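Local coordinates for protein putative phthiocerol dimycocerosate transporter LppX (PDB 2BYO) that probably carries phthiocerol dimycocerosates from the cell membrane toward the outer membrane, using a U-shaped beta half-barrel with a large hydrophobic cavity, at residues A[134-139]-A[173-178]. Numbering follows the deposited sequence.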
ATOM      1  N   GLN A 134      -5.853 -19.145  -1.378  1.00 34.10           N
ATOM      2  CA  GLN A 134      -7.044 -19.312  -0.542  1.00 35.95           C
ATOM      3  C   GLN A 134      -8.334 -19.320  -1.345  1.00 37.22           C
ATOM      4  O   GLN A 134      -9.417 -19.432  -0.780  1.00 41.74           O
ATOM      5  CB  GLN A 134      -7.123 -18.208   0.506  1.00 35.88           C
ATOM      6  CG  GLN A 134      -5.903 -18.064   1.392  1.00 37.22           C
ATOM      7  CD  GLN A 134      -5.756 -19.166   2.416  1.00 41.52           C
ATOM      8  OE1 GLN A 134      -4.816 -19.160   3.222  1.00 43.47           O
ATOM      9  NE2 GLN A 134      -6.681 -20.114   2.402  1.00 43.31           N
ATOM     10  N   GLY A 135      -8.228 -19.213  -2.657  1.00 35.48           N
ATOM     11  CA  GLY A 135      -9.405 -19.227  -3.503  1.00 35.81           C
ATOM     12  C   GLY A 135      -9.827 -17.843  -3.943  1.00 33.88           C
ATOM     13  O   GLY A 135      -9.043 -16.888  -3.892  1.00 31.72           O
ATOM     14  N   THR A 136     -11.080 -17.745  -4.369  1.00 34.39           N
ATOM     15  CA  THR A 136     -11.595 -16.562  -5.033  1.00 34.27           C
ATOM     16  C   THR A 136     -12.462 -15.759  -4.067  1.00 35.25           C
ATOM     17  O   THR A 136     -13.257 -16.320  -3.322  1.00 35.56           O
ATOM     18  CB  THR A 136     -12.390 -16.948  -6.285  1.00 35.59           C
ATOM     19  OG1 THR A 136     -11.511 -17.558  -7.238  1.00 34.92           O
ATOM     20  CG2 THR A 136     -13.041 -15.732  -6.929  1.00 35.13           C
ATOM     21  N   GLU A 137     -12.254 -14.446  -4.067  1.00 35.35           N
ATOM     22  CA  GLU A 137     -13.043 -13.496  -3.295  1.00 36.04           C
ATOM     23  C   GLU A 137     -13.357 -12.271  -4.171  1.00 35.31           C
ATOM     24  O   GLU A 137     -12.497 -11.799  -4.929  1.00 33.05           O
ATOM     25  CB  GLU A 137     -12.263 -13.071  -2.051  1.00 37.03           C
ATOM     26  CG  GLU A 137     -13.012 -12.117  -1.123  1.00 38.29           C
ATOM     27  CD  GLU A 137     -12.210 -11.742   0.114  1.00 39.21           C
ATOM     28  OE1 GLU A 137     -11.471 -12.604   0.633  1.00 38.65           O
ATOM     29  OE2 GLU A 137     -12.328 -10.578   0.571  1.00 45.46           O
ATOM     30  N   VAL A 138     -14.596 -11.786  -4.082  1.00 36.01           N
ATOM     31  CA  VAL A 138     -15.037 -10.622  -4.841  1.00 36.29           C
ATOM     32  C   VAL A 138     -14.823  -9.372  -3.991  1.00 35.47           C
ATOM     33  O   VAL A 138     -15.258  -9.312  -2.842  1.00 35.57           O
ATOM     34  CB  VAL A 138     -16.515 -10.734  -5.280  1.00 38.23           C
ATOM     35  CG1 VAL A 138     -16.920  -9.527  -6.134  1.00 39.03           C
ATOM     36  CG2 VAL A 138     -16.740 -12.025  -6.069  1.00 38.61           C
ATOM     37  N   ILE A 139     -14.108  -8.402  -4.553  1.00 35.31           N
ATOM     38  CA  ILE A 139     -13.879  -7.109  -3.911  1.00 35.63           C
ATOM     39  C   ILE A 139     -14.269  -6.031  -4.902  1.00 36.58           C
ATOM     40  O   ILE A 139     -13.727  -5.993  -6.011  1.00 35.90           O
ATOM     41  CB  ILE A 139     -12.397  -6.908  -3.528  1.00 34.40           C
ATOM     42  CG1 ILE A 139     -11.978  -7.918  -2.462  1.00 34.79           C
ATOM     43  CG2 ILE A 139     -12.164  -5.490  -3.023  1.00 34.72           C
ATOM     44  CD1 ILE A 139     -10.496  -7.977  -2.259  1.00 34.49           C
ATOM     45  N   ILE A 173      -5.642 -10.555  -6.193  1.00 25.82           N
ATOM     46  CA  ILE A 173      -5.187 -10.281  -7.546  1.00 26.05           C
ATOM     47  C   ILE A 173      -6.317 -10.536  -8.515  1.00 27.00           C
ATOM     48  O   ILE A 173      -6.851 -11.641  -8.568  1.00 26.72           O
ATOM     49  CB  ILE A 173      -3.965 -11.162  -7.926  1.00 26.44           C
ATOM     50  CG1 ILE A 173      -2.792 -10.867  -6.983  1.00 26.04           C
ATOM     51  CG2 ILE A 173      -3.541 -10.916  -9.380  1.00 27.19           C
ATOM     52  CD1 ILE A 173      -1.730 -11.929  -6.998  1.00 27.99           C
ATOM     53  N   ALA A 174      -6.660  -9.511  -9.296  1.00 27.74           N
ATOM     54  CA  ALA A 174      -7.785  -9.582 -10.227  1.00 28.16           C
ATOM     55  C   ALA A 174      -7.639 -10.782 -11.152  1.00 29.63           C
ATOM     56  O   ALA A 174      -6.521 -11.125 -11.575  1.00 30.40           O
ATOM     57  CB  ALA A 174      -7.878  -8.303 -11.044  1.00 28.19           C
ATOM     58  N   GLN A 175      -8.769 -11.416 -11.462  1.00 30.51           N
ATOM     59  CA  GLN A 175      -8.805 -12.543 -12.400  1.00 31.36           C
ATOM     60  C   GLN A 175      -9.309 -12.132 -13.781  1.00 32.33           C
ATOM     61  O   GLN A 175      -9.610 -12.979 -14.602  1.00 34.43           O
ATOM     62  CB  GLN A 175      -9.687 -13.655 -11.842  1.00 31.53           C
ATOM     63  CG  GLN A 175      -9.184 -14.223 -10.522  1.00 30.63           C
ATOM     64  CD  GLN A 175     -10.210 -15.100  -9.836  1.00 32.44           C
ATOM     65  OE1 GLN A 175     -11.384 -15.116 -10.215  1.00 31.51           O
ATOM     66  NE2 GLN A 175      -9.773 -15.831  -8.809  1.00 29.32           N
ATOM     67  N   ASP A 176      -9.382 -10.831 -14.044  1.00 33.19           N
ATOM     68  CA  ASP A 176     -10.018 -10.326 -15.268  1.00 33.12           C
ATOM     69  C   ASP A 176      -9.070 -10.121 -16.453  1.00 32.76           C
ATOM     70  O   ASP A 176      -9.474  -9.568 -17.484  1.00 31.98           O
ATOM     71  CB  ASP A 176     -10.810  -9.034 -14.962  1.00 34.03           C
ATOM     72  CG  ASP A 176      -9.973  -7.952 -14.280  1.00 33.29           C
ATOM     73  OD1 ASP A 176      -8.724  -8.002 -14.290  1.00 33.18           O
ATOM     74  OD2 ASP A 176     -10.591  -7.033 -13.711  1.00 35.43           O
ATOM     75  N   GLY A 177      -7.828 -10.581 -16.324  1.00 31.71           N
ATOM     76  CA  GLY A 177      -6.799 -10.363 -17.354  1.00 33.50           C
ATOM     77  C   GLY A 177      -5.817  -9.242 -17.005  1.00 32.58           C
ATOM     78  O   GLY A 177      -4.711  -9.191 -17.534  1.00 32.77           O
ATOM     79  N   SER A 178      -6.214  -8.359 -16.093  1.00 31.14           N
ATOM     80  CA  SER A 178      -5.399  -7.194 -15.730  1.00 29.70           C
ATOM     81  C   SER A 178      -4.305  -7.504 -14.711  1.00 28.34           C
ATOM     82  O   SER A 178      -3.320  -6.775 -14.624  1.00 28.52           O
ATOM     83  CB  SER A 178      -6.285  -6.116 -15.131  1.00 28.66           C
ATOM     84  OG  SER A 178      -6.796  -6.531 -13.871  1.00 26.28           O
TER
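The backbones of Thr136 and Gln175 stay well apart, their CA atoms, the closest CA pair between 134-139 and 173-178, lying 8.8 Å from each other, a gap too wide for main-chain pairing that the side chains alone span. Gln175, just past the end of strand 167-174, points its side chain from the backbone toward 134-139, and its chain is extended beyond CG (chi2 168°), which carries the amide to Thr136. There Gln175 NE2 donates to Thr136 OG1 at 2.9 Å. The bond is nearly straight, 175° at the hydrogen, and the hydroxyl oxygen lies in the plane of the amide. Thr136 CG2 rests 3.7 Å from Gln175 OE1, so the methyl touches the same amide that the hydroxyl binds. Both residues are exposed, and only about 80 Å² is buried: a polar surface bridge tying the edge strand of the half-barrel to the loop that ends the second strand in from it. Gln175 NE2 also bonds Thr145 OG1, on strand 142-151. That strand lies between 129-139, the sheet's outermost strand here, and 167-174, pairing with both through backbone bonds, so the Thr136–Gln175 link reaches across it, while Ile173 packs against helix 22-36.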